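Long-range contact in McyG protein (Microcystis aeruginosa PCC 7806, PDB 4R0M), which probably activates phenylalanine-like starter acids as acyl-adenylates and passes them to its carrier domain at the start of microcystin assembly: residues Ile513-Leu525 and Phe543-Ile555. Sequence-based numbering, arbitrary orientation.
Sequences IAPAYVIPLERNL and FEQGLFSSRIQEI
Arg551 reaches out from helix 549-555 and forms an end-on salt bridge with Glu522, just past the end of strand 517-520, using both terminal nitrogens. NH2 gives the cleaner bond, 3.1 Å to Glu522 OE2 with an N-H...O angle of 163°, on the syn lone pair and within the guanidinium plane. NH1 lies closer to Glu522 OE1, at 2.8 Å, but that bond is bent, in keeping with the 46° between the carboxylate and guanidinium planes. NH1 also gives a nearly straight hydrogen bond to Pro520 O at 3.1 Å, approaching from above the carbonyl plane. With CG swung opposite the backbone N (chi1 -167°) and a bend at chi3, the arginine chain carries the guanidinium along the strand's end; Glu494 adds a weak, long ion pair.

Beside this polar patch the contact is apolar. Ile519 points into it, its CD1 3.7 Å from Phe548 CD2 and also against Phe543 CD1, while its CG1 meets CG1 of Ile552. Leu521 CD2 lies against Phe548 CE1. At the other end of the strand the Tyr517 ring sits obliquely to that of Phe543, centroids 5.5 Å apart, with Ile552 CG2 touching Tyr517 CD1. Ile555 CD1 presses against Pro520 CD at 3.5 Å.

Strand 517-520 takes its main-chain bonds from strand 479-486, through Ile484 and Phe486, and Val518 packs the opposite way onto helix 498-511. The helical segment therefore covers the other face of the small C-terminal sheet of the adenylation domain. The hydrogen bonds between the two segments all come from the guanidinium of Arg551, which satisfies a strand-end carbonyl and probably neutralises a carboxylate, while hydrophobic packing supplies the rest of the hold.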
loop_
_atom_site.group_PDB
_atom_site.type_symbol
_atom_site.label_atom_id
_atom_site.label_comp_id
_atom_site.label_asym_id
_atom_site.label_seq_id
_atom_site.Cartn_x
_atom_site.Cartn_y
_atom_site.Cartn_z
ATOM N N ILE A 513 -24.238 -12.144 -16.062
ATOM C CA ILE A 513 -24.099 -10.886 -16.793
ATOM C C ILE A 513 -22.800 -10.899 -17.592
ATOM O O ILE A 513 -21.877 -11.658 -17.285
ATOM C CB ILE A 513 -24.143 -9.651 -15.864
ATOM C CG1 ILE A 513 -23.103 -9.768 -14.739
ATOM C CG2 ILE A 513 -25.549 -9.447 -15.311
ATOM C CD1 ILE A 513 -22.725 -8.448 -14.101
ATOM N N ALA A 514 -22.732 -10.054 -18.615
ATOM C CA ALA A 514 -21.589 -10.040 -19.515
ATOM C C ALA A 514 -20.879 -8.691 -19.549
ATOM O O ALA A 514 -21.515 -7.653 -19.369
ATOM C CB ALA A 514 -22.028 -10.437 -20.911
ATOM N N PRO A 515 -19.552 -8.703 -19.768
ATOM C CA PRO A 515 -18.855 -7.443 -20.017
ATOM C C PRO A 515 -19.207 -6.882 -21.393
ATOM O O PRO A 515 -19.174 -7.615 -22.387
ATOM C CB PRO A 515 -17.375 -7.837 -19.967
ATOM C CG PRO A 515 -17.348 -9.301 -20.235
ATOM C CD PRO A 515 -18.622 -9.842 -19.662
ATOM N N ALA A 516 -19.558 -5.599 -21.440
ATOM C CA ALA A 516 -19.822 -4.922 -22.708
ATOM C C ALA A 516 -18.532 -4.782 -23.515
ATOM O O ALA A 516 -18.521 -5.026 -24.725
ATOM C CB ALA A 516 -20.460 -3.564 -22.468
ATOM N N TYR A 517 -17.450 -4.408 -22.833
ATOM C CA TYR A 517 -16.135 -4.277 -23.460
ATOM C C TYR A 517 -15.054 -4.989 -22.654
ATOM O O TYR A 517 -15.052 -4.940 -21.422
ATOM C CB TYR A 517 -15.758 -2.802 -23.633
ATOM C CG TYR A 517 -16.770 -1.979 -24.401
ATOM C CD1 TYR A 517 -16.776 -1.972 -25.797
ATOM C CD2 TYR A 517 -17.717 -1.203 -23.732
ATOM C CE1 TYR A 517 -17.701 -1.218 -26.504
ATOM C CE2 TYR A 517 -18.645 -0.444 -24.429
ATOM C CZ TYR A 517 -18.631 -0.455 -25.814
ATOM O OH TYR A 517 -19.550 0.295 -26.510
ATOM N N VAL A 518 -14.147 -5.657 -23.361
ATOM C CA VAL A 518 -12.987 -6.299 -22.746
ATOM C C VAL A 518 -11.733 -5.802 -23.455
ATOM O O VAL A 518 -11.476 -6.158 -24.608
ATOM C CB VAL A 518 -13.065 -7.843 -22.805
ATOM C CG1 VAL A 518 -11.868 -8.470 -22.106
ATOM C CG2 VAL A 518 -14.354 -8.348 -22.174
ATOM N N ILE A 519 -10.954 -4.978 -22.757
ATOM C CA ILE A 519 -9.814 -4.287 -23.358
ATOM C C ILE A 519 -8.464 -4.796 -22.839
ATOM O O ILE A 519 -8.149 -4.640 -21.655
ATOM C CB ILE A 519 -9.896 -2.760 -23.138
ATOM C CG1 ILE A 519 -11.315 -2.244 -23.417
ATOM C CG2 ILE A 519 -8.865 -2.046 -24.005
ATOM C CD1 ILE A 519 -11.709 -1.035 -22.596
ATOM N N PRO A 520 -7.661 -5.409 -23.731
ATOM C CA PRO A 520 -6.282 -5.778 -23.421
ATOM C C PRO A 520 -5.414 -4.537 -23.257
ATOM O O PRO A 520 -5.624 -3.534 -23.947
ATOM C CB PRO A 520 -5.836 -6.565 -24.659
ATOM C CG PRO A 520 -7.097 -7.005 -25.320
ATOM C CD PRO A 520 -8.067 -5.894 -25.060
ATOM N N LEU A 521 -4.452 -4.608 -22.343
ATOM C CA LEU A 521 -3.565 -3.485 -22.075
ATOM C C LEU A 521 -2.118 -3.903 -21.877
ATOM O O LEU A 521 -1.832 -4.961 -21.311
ATOM C CB LEU A 521 -4.047 -2.693 -20.859
ATOM C CG LEU A 521 -4.962 -1.501 -21.137
ATOM C CD1 LEU A 521 -5.593 -1.012 -19.843
ATOM C CD2 LEU A 521 -4.194 -0.377 -21.821
ATOM N N GLU A 522 -1.209 -3.062 -22.364
ATOM C CA GLU A 522 0.215 -3.216 -22.091
ATOM C C GLU A 522 0.457 -2.985 -20.604
ATOM O O GLU A 522 -0.098 -2.054 -20.013
ATOM C CB GLU A 522 1.066 -2.261 -22.949
ATOM C CG GLU A 522 0.418 -0.925 -23.295
ATOM C CD GLU A 522 -0.549 -1.011 -24.471
ATOM O OE1 GLU A 522 -1.745 -0.699 -24.274
ATOM O OE2 GLU A 522 -0.121 -1.393 -25.586
ATOM N N ARG A 523 1.276 -3.854 -20.013
ATOM C CA ARG A 523 1.530 -3.868 -18.567
ATOM C C ARG A 523 1.914 -2.497 -18.018
ATOM O O ARG A 523 1.485 -2.123 -16.926
ATOM C CB ARG A 523 2.616 -4.894 -18.213
ATOM C CG ARG A 523 2.370 -6.295 -18.757
ATOM C CD ARG A 523 3.394 -7.307 -18.260
ATOM N NE ARG A 523 4.775 -6.926 -18.562
ATOM C CZ ARG A 523 5.691 -6.605 -17.648
ATOM N NH1 ARG A 523 5.391 -6.623 -16.355
ATOM N NH2 ARG A 523 6.917 -6.272 -18.029
ATOM N N ASN A 524 2.700 -1.753 -18.795
ATOM C CA ASN A 524 3.209 -0.439 -18.397
ATOM C C ASN A 524 2.155 0.667 -18.350
ATOM O O ASN A 524 2.415 1.751 -17.824
ATOM C CB ASN A 524 4.362 -0.015 -19.317
ATOM C CG ASN A 524 5.600 -0.885 -19.159
ATOM O OD1 ASN A 524 5.567 -1.941 -18.521
ATOM N ND2 ASN A 524 6.706 -0.443 -19.752
ATOM N N LEU A 525 0.974 0.396 -18.901
ATOM C CA LEU A 525 -0.085 1.403 -18.976
ATOM C C LEU A 525 -1.241 1.174 -17.999
ATOM O O LEU A 525 -2.134 2.019 -17.886
ATOM C CB LEU A 525 -0.604 1.547 -20.416
ATOM C CG LEU A 525 0.027 2.596 -21.353
ATOM C CD1 LEU A 525 -0.224 4.017 -20.859
ATOM C CD2 LEU A 525 1.517 2.359 -21.592
ATOM N N PHE A 543 -11.186 5.111 -20.337
ATOM C CA PHE A 543 -12.239 4.538 -21.175
ATOM C C PHE A 543 -13.210 5.602 -21.701
ATOM O O PHE A 543 -13.617 5.561 -22.864
ATOM C CB PHE A 543 -12.995 3.448 -20.401
ATOM C CG PHE A 543 -14.242 2.961 -21.087
ATOM C CD1 PHE A 543 -14.172 1.990 -22.082
ATOM C CD2 PHE A 543 -15.489 3.468 -20.733
ATOM C CE1 PHE A 543 -15.323 1.542 -22.717
ATOM C CE2 PHE A 543 -16.643 3.024 -21.364
ATOM C CZ PHE A 543 -16.559 2.058 -22.356
ATOM N N GLU A 544 -13.569 6.551 -20.837
ATOM C CA GLU A 544 -14.546 7.587 -21.177
ATOM C C GLU A 544 -13.983 8.720 -22.047
ATOM O O GLU A 544 -14.708 9.653 -22.390
ATOM C CB GLU A 544 -15.182 8.154 -19.902
ATOM C CG GLU A 544 -16.082 7.171 -19.164
ATOM C CD GLU A 544 -16.553 7.683 -17.812
ATOM O OE1 GLU A 544 -15.830 8.485 -17.179
ATOM O OE2 GLU A 544 -17.650 7.271 -17.375
ATOM N N GLN A 545 -12.702 8.633 -22.408
ATOM C CA GLN A 545 -12.058 9.673 -23.217
ATOM C C GLN A 545 -12.424 9.636 -24.715
ATOM O O GLN A 545 -12.912 10.634 -25.238
ATOM C CB GLN A 545 -10.532 9.710 -23.018
ATOM C CG GLN A 545 -10.046 9.711 -21.572
ATOM C CD GLN A 545 -10.408 10.963 -20.785
ATOM O OE1 GLN A 545 -11.534 11.458 -20.852
ATOM N NE2 GLN A 545 -9.453 11.464 -20.008
ATOM N N GLY A 546 -12.223 8.514 -25.411
ATOM C CA GLY A 546 -11.726 7.264 -24.859
ATOM C C GLY A 546 -10.388 6.855 -25.439
ATOM O O GLY A 546 -10.195 6.854 -26.659
ATOM N N LEU A 547 -9.472 6.496 -24.543
ATOM C CA LEU A 547 -8.121 6.084 -24.902
ATOM C C LEU A 547 -8.094 4.742 -25.642
ATOM O O LEU A 547 -7.175 4.477 -26.421
ATOM C CB LEU A 547 -7.253 6.018 -23.636
ATOM C CG LEU A 547 -5.727 5.959 -23.745
ATOM C CD1 LEU A 547 -5.160 7.257 -24.300
ATOM C CD2 LEU A 547 -5.116 5.650 -22.385
ATOM N N PHE A 548 -9.109 3.913 -25.405
ATOM C CA PHE A 548 -9.148 2.547 -25.941
ATOM C C PHE A 548 -10.037 2.384 -27.179
ATOM O O PHE A 548 -10.087 1.295 -27.764
ATOM C CB PHE A 548 -9.591 1.549 -24.858
ATOM C CG PHE A 548 -8.982 1.796 -23.505
ATOM C CD1 PHE A 548 -7.609 1.675 -23.306
ATOM C CD2 PHE A 548 -9.786 2.134 -22.421
ATOM C CE1 PHE A 548 -7.050 1.899 -22.055
ATOM C CE2 PHE A 548 -9.234 2.354 -21.167
ATOM C CZ PHE A 548 -7.863 2.236 -20.984
ATOM N N SER A 549 -10.730 3.456 -27.570
ATOM C CA SER A 549 -11.673 3.429 -28.700
ATOM C C SER A 549 -11.095 2.781 -29.960
ATOM O O SER A 549 -11.788 2.039 -30.657
ATOM C CB SER A 549 -12.181 4.836 -29.014
ATOM O OG SER A 549 -12.974 5.331 -27.949
ATOM N N SER A 550 -9.822 3.059 -30.229
ATOM C CA SER A 550 -9.108 2.489 -31.370
ATOM C C SER A 550 -8.953 0.976 -31.233
ATOM O O SER A 550 -9.252 0.227 -32.169
ATOM C CB SER A 550 -7.733 3.142 -31.522
ATOM O OG SER A 550 -7.012 2.567 -32.597
ATOM N N ARG A 551 -8.483 0.541 -30.063
ATOM C CA ARG A 551 -8.302 -0.877 -29.765
ATOM C C ARG A 551 -9.643 -1.612 -29.749
ATOM O O ARG A 551 -9.742 -2.723 -30.269
ATOM C CB ARG A 551 -7.559 -1.057 -28.435
ATOM C CG ARG A 551 -7.044 -2.467 -28.191
ATOM C CD ARG A 551 -5.928 -2.485 -27.161
ATOM N NE ARG A 551 -4.696 -1.893 -27.679
ATOM C CZ ARG A 551 -3.552 -1.814 -27.007
ATOM N NH1 ARG A 551 -3.460 -2.292 -25.771
ATOM N NH2 ARG A 551 -2.492 -1.257 -27.575
ATOM N N ILE A 552 -10.662 -0.978 -29.164
ATOM C CA ILE A 552 -12.027 -1.517 -29.139
ATOM C C ILE A 552 -12.531 -1.814 -30.555
ATOM O O ILE A 552 -12.995 -2.923 -30.832
ATOM C CB ILE A 552 -13.005 -0.573 -28.394
ATOM C CG1 ILE A 552 -12.735 -0.618 -26.884
ATOM C CG2 ILE A 552 -14.457 -0.944 -28.683
ATOM C CD1 ILE A 552 -13.325 0.538 -26.101
ATOM N N GLN A 553 -12.416 -0.827 -31.444
ATOM C CA GLN A 553 -12.811 -0.987 -32.843
ATOM C C GLN A 553 -11.996 -2.085 -33.523
ATOM O O GLN A 553 -12.555 -2.937 -34.214
ATOM C CB GLN A 553 -12.683 0.336 -33.609
ATOM C CG GLN A 553 -13.679 1.412 -33.191
ATOM C CD GLN A 553 -15.129 0.989 -33.371
ATOM O OE1 GLN A 553 -15.553 0.625 -34.471
ATOM N NE2 GLN A 553 -15.899 1.042 -32.288
ATOM N N GLU A 554 -10.681 -2.063 -33.298
ATOM C CA GLU A 554 -9.750 -3.041 -33.863
ATOM C C GLU A 554 -10.105 -4.479 -33.469
ATOM O O GLU A 554 -10.053 -5.387 -34.306
ATOM C CB GLU A 554 -8.316 -2.710 -33.436
ATOM C CG GLU A 554 -7.238 -3.548 -34.112
ATOM C CD GLU A 554 -5.879 -3.420 -33.442
ATOM O OE1 GLU A 554 -5.822 -3.061 -32.244
ATOM O OE2 GLU A 554 -4.860 -3.690 -34.113
ATOM N N ILE A 555 -10.460 -4.674 -32.200
ATOM C CA ILE A 555 -10.890 -5.980 -31.698
ATOM C C ILE A 555 -12.238 -6.360 -32.311
ATOM O O ILE A 555 -12.425 -7.493 -32.759
ATOM C CB ILE A 555 -10.960 -6.010 -30.151
ATOM C CG1 ILE A 555 -9.557 -5.866 -29.555
ATOM C CG2 ILE A 555 -11.587 -7.308 -29.651
ATOM C CD1 ILE A 555 -9.544 -5.305 -28.152
#